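Local atomic coordinates of uncharacterized protein UL16 (Human herpesvirus 5 strain ad169, PDB entry 2WY3), a protein that blocks the host activating receptor KLRK1 from meeting its ligands ULBP1 and ULBP2 by sequestering such ligands inside the cell, and so restrains natural killer cells. Residues C34-Y39 with L98-M103. Residues are numbered along the deposited sequence; the frame is centred on the assembly and turned at random. Where two conformers were deposited one is given.
Sequences CISICY and LYTSRM
I37 lies against the ring of Y99 at a non-hydrogen-bonded pair of the antiparallel sheet formed by strands 34-41, 95-102 and 82-89, in the β-sandwich of what is predicted to be the extracellular part of UL16. CG2 of I37 sits 3.9 Å from the centroid of the Y99 ring, 19° off its normal, a CH-pi contact over one face, displaced toward the rim. I37 CG1 comes within 3.7 Å of Y99 CD1. With chi1 at -53°, CG1 lies anti to the I37 carbonyl carbon and CG2 anti to the backbone N, and a β-branched residue suits this place because both branches meet the ring. The tyrosine in turn offers a broad apolar surface with a polar end, and its OH is hydrogen-bonded to an acidic side chain of the other protein in the complex.

Between strands 34-41 and 95-102, S36 and T100 exchange two nearly straight backbone bonds, S36 N to T100 O and T100 N to S36 O, both 2.8 Å. Their side chains occupy the other face, inside the sandwich, with C34, C38 and R102. R102 hydrogen-bonds through NE to N82 OD1 and through NH1 to Y112 OH, while C38 is disulfide-bonded to C114 of the opposing sheet. T100 OG1 is hydrogen-bonded to W65 NE1. The short hydroxyl side chains of S36 and T100 also both reach one water, which donates to L98 O at 3.0 Å.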
loop_
_atom_site.group_PDB
_atom_site.type_symbol
_atom_site.label_atom_id
_atom_site.label_comp_id
_atom_site.label_asym_id
_atom_site.label_seq_id
_atom_site.Cartn_x
_atom_site.Cartn_y
_atom_site.Cartn_z
ATOM N N CYS B 34 9.617 0.817 -9.534
ATOM C CA CYS B 34 10.319 0.377 -8.329
ATOM C C CYS B 34 9.409 0.588 -7.131
ATOM O O CYS B 34 9.447 1.642 -6.493
ATOM C CB CYS B 34 11.626 1.142 -8.114
ATOM S SG CYS B 34 12.457 0.650 -6.564
ATOM N N ILE B 35 8.571 -0.404 -6.863
ATOM C CA ILE B 35 7.734 -0.407 -5.671
ATOM C C ILE B 35 7.880 -1.769 -4.999
ATOM O O ILE B 35 7.438 -2.789 -5.531
ATOM C CB ILE B 35 6.253 -0.183 -6.022
ATOM C CG1 ILE B 35 6.070 1.200 -6.654
ATOM C CG2 ILE B 35 5.374 -0.334 -4.767
ATOM C CD1 ILE B 35 4.629 1.487 -7.085
ATOM N N SER B 36 8.525 -1.760 -3.840
ATOM C CA SER B 36 8.685 -2.939 -3.012
ATOM C C SER B 36 7.882 -2.735 -1.740
ATOM O O SER B 36 7.992 -1.690 -1.090
ATOM C CB SER B 36 10.177 -3.123 -2.700
ATOM O OG SER B 36 10.398 -3.760 -1.458
ATOM N N ILE B 37 7.041 -3.710 -1.414
ATOM C CA ILE B 37 6.223 -3.654 -0.207
ATOM C C ILE B 37 6.391 -4.978 0.538
ATOM O O ILE B 37 5.787 -5.984 0.172
ATOM C CB ILE B 37 4.736 -3.439 -0.540
ATOM C CG1 ILE B 37 4.579 -2.208 -1.446
ATOM C CG2 ILE B 37 3.929 -3.296 0.756
ATOM C CD1 ILE B 37 3.184 -2.029 -2.075
ATOM N N CYS B 38 7.217 -4.983 1.575
ATOM C CA CYS B 38 7.534 -6.225 2.264
ATOM C C CYS B 38 6.748 -6.425 3.552
ATOM O O CYS B 38 6.539 -5.487 4.309
ATOM C CB CYS B 38 9.023 -6.279 2.506
ATOM S SG CYS B 38 9.873 -6.396 0.902
ATOM N N TYR B 39 6.332 -7.664 3.768
ATOM C CA TYR B 39 5.329 -8.022 4.752
ATOM C C TYR B 39 5.962 -8.744 5.933
ATOM O O TYR B 39 6.497 -9.849 5.776
ATOM C CB TYR B 39 4.368 -8.951 4.010
ATOM C CG TYR B 39 3.062 -9.310 4.652
ATOM C CD1 TYR B 39 1.870 -8.764 4.181
ATOM C CD2 TYR B 39 2.994 -10.246 5.667
ATOM C CE1 TYR B 39 0.652 -9.117 4.728
ATOM C CE2 TYR B 39 1.771 -10.609 6.226
ATOM C CZ TYR B 39 0.606 -10.038 5.748
ATOM O OH TYR B 39 -0.607 -10.399 6.291
ATOM N N LEU B 98 7.147 -2.718 5.083
ATOM C CA LEU B 98 8.168 -1.754 4.701
ATOM C C LEU B 98 7.943 -1.376 3.238
ATOM O O LEU B 98 7.916 -2.246 2.362
ATOM C CB LEU B 98 9.570 -2.352 4.869
ATOM C CG LEU B 98 10.045 -2.691 6.284
ATOM C CD1 LEU B 98 11.546 -2.944 6.289
ATOM C CD2 LEU B 98 9.690 -1.571 7.258
ATOM N N TYR B 99 7.792 -0.081 2.976
ATOM C CA TYR B 99 7.556 0.416 1.624
ATOM C C TYR B 99 8.793 1.084 1.079
ATOM O O TYR B 99 9.341 1.983 1.713
ATOM C CB TYR B 99 6.439 1.468 1.627
ATOM C CG TYR B 99 5.059 0.910 1.799
ATOM C CD1 TYR B 99 4.196 0.802 0.712
ATOM C CD2 TYR B 99 4.609 0.490 3.047
ATOM C CE1 TYR B 99 2.920 0.297 0.862
ATOM C CE2 TYR B 99 3.328 -0.025 3.204
ATOM C CZ TYR B 99 2.492 -0.116 2.100
ATOM O OH TYR B 99 1.226 -0.631 2.234
ATOM N N THR B 100 9.231 0.646 -0.096
ATOM C CA THR B 100 10.302 1.319 -0.815
ATOM C C THR B 100 9.808 1.633 -2.221
ATOM O O THR B 100 9.656 0.732 -3.045
ATOM C CB THR B 100 11.566 0.433 -0.912
ATOM O OG1 THR B 100 11.935 -0.027 0.404
ATOM C CG2 THR B 100 12.725 1.224 -1.535
ATOM N N SER B 101 9.541 2.907 -2.482
ATOM C CA SER B 101 9.114 3.350 -3.808
ATOM C C SER B 101 10.084 4.419 -4.280
ATOM O O SER B 101 10.363 5.369 -3.559
ATOM C CB SER B 101 7.681 3.904 -3.748
ATOM O OG SER B 101 7.277 4.432 -5.002
ATOM N N ARG B 102 10.602 4.262 -5.492
ATOM C CA ARG B 102 11.593 5.187 -6.013
ATOM C C ARG B 102 11.358 5.413 -7.487
ATOM O O ARG B 102 10.784 4.558 -8.165
ATOM C CB ARG B 102 13.003 4.598 -5.847
ATOM C CG ARG B 102 13.247 3.906 -4.522
ATOM C CD ARG B 102 14.692 3.413 -4.438
ATOM N NE ARG B 102 15.597 4.448 -3.950
ATOM C CZ ARG B 102 16.924 4.349 -3.935
ATOM N NH1 ARG B 102 17.528 3.267 -4.420
ATOM N NH2 ARG B 102 17.653 5.345 -3.448
ATOM N N MET B 103 11.827 6.550 -7.987
ATOM C CA MET B 103 11.892 6.770 -9.421
ATOM C C MET B 103 12.860 5.751 -10.005
ATOM O O MET B 103 13.894 5.455 -9.406
ATOM C CB MET B 103 12.362 8.196 -9.731
ATOM C CG MET B 103 11.428 9.253 -9.161
ATOM S SD MET B 103 11.943 10.928 -9.595
ATOM C CE MET B 103 13.579 10.977 -8.891
HETATM O O HOH W 1 8.483 3.438 -9.652
HETATM O O HOH W 2 10.459 -2.304 0.794
#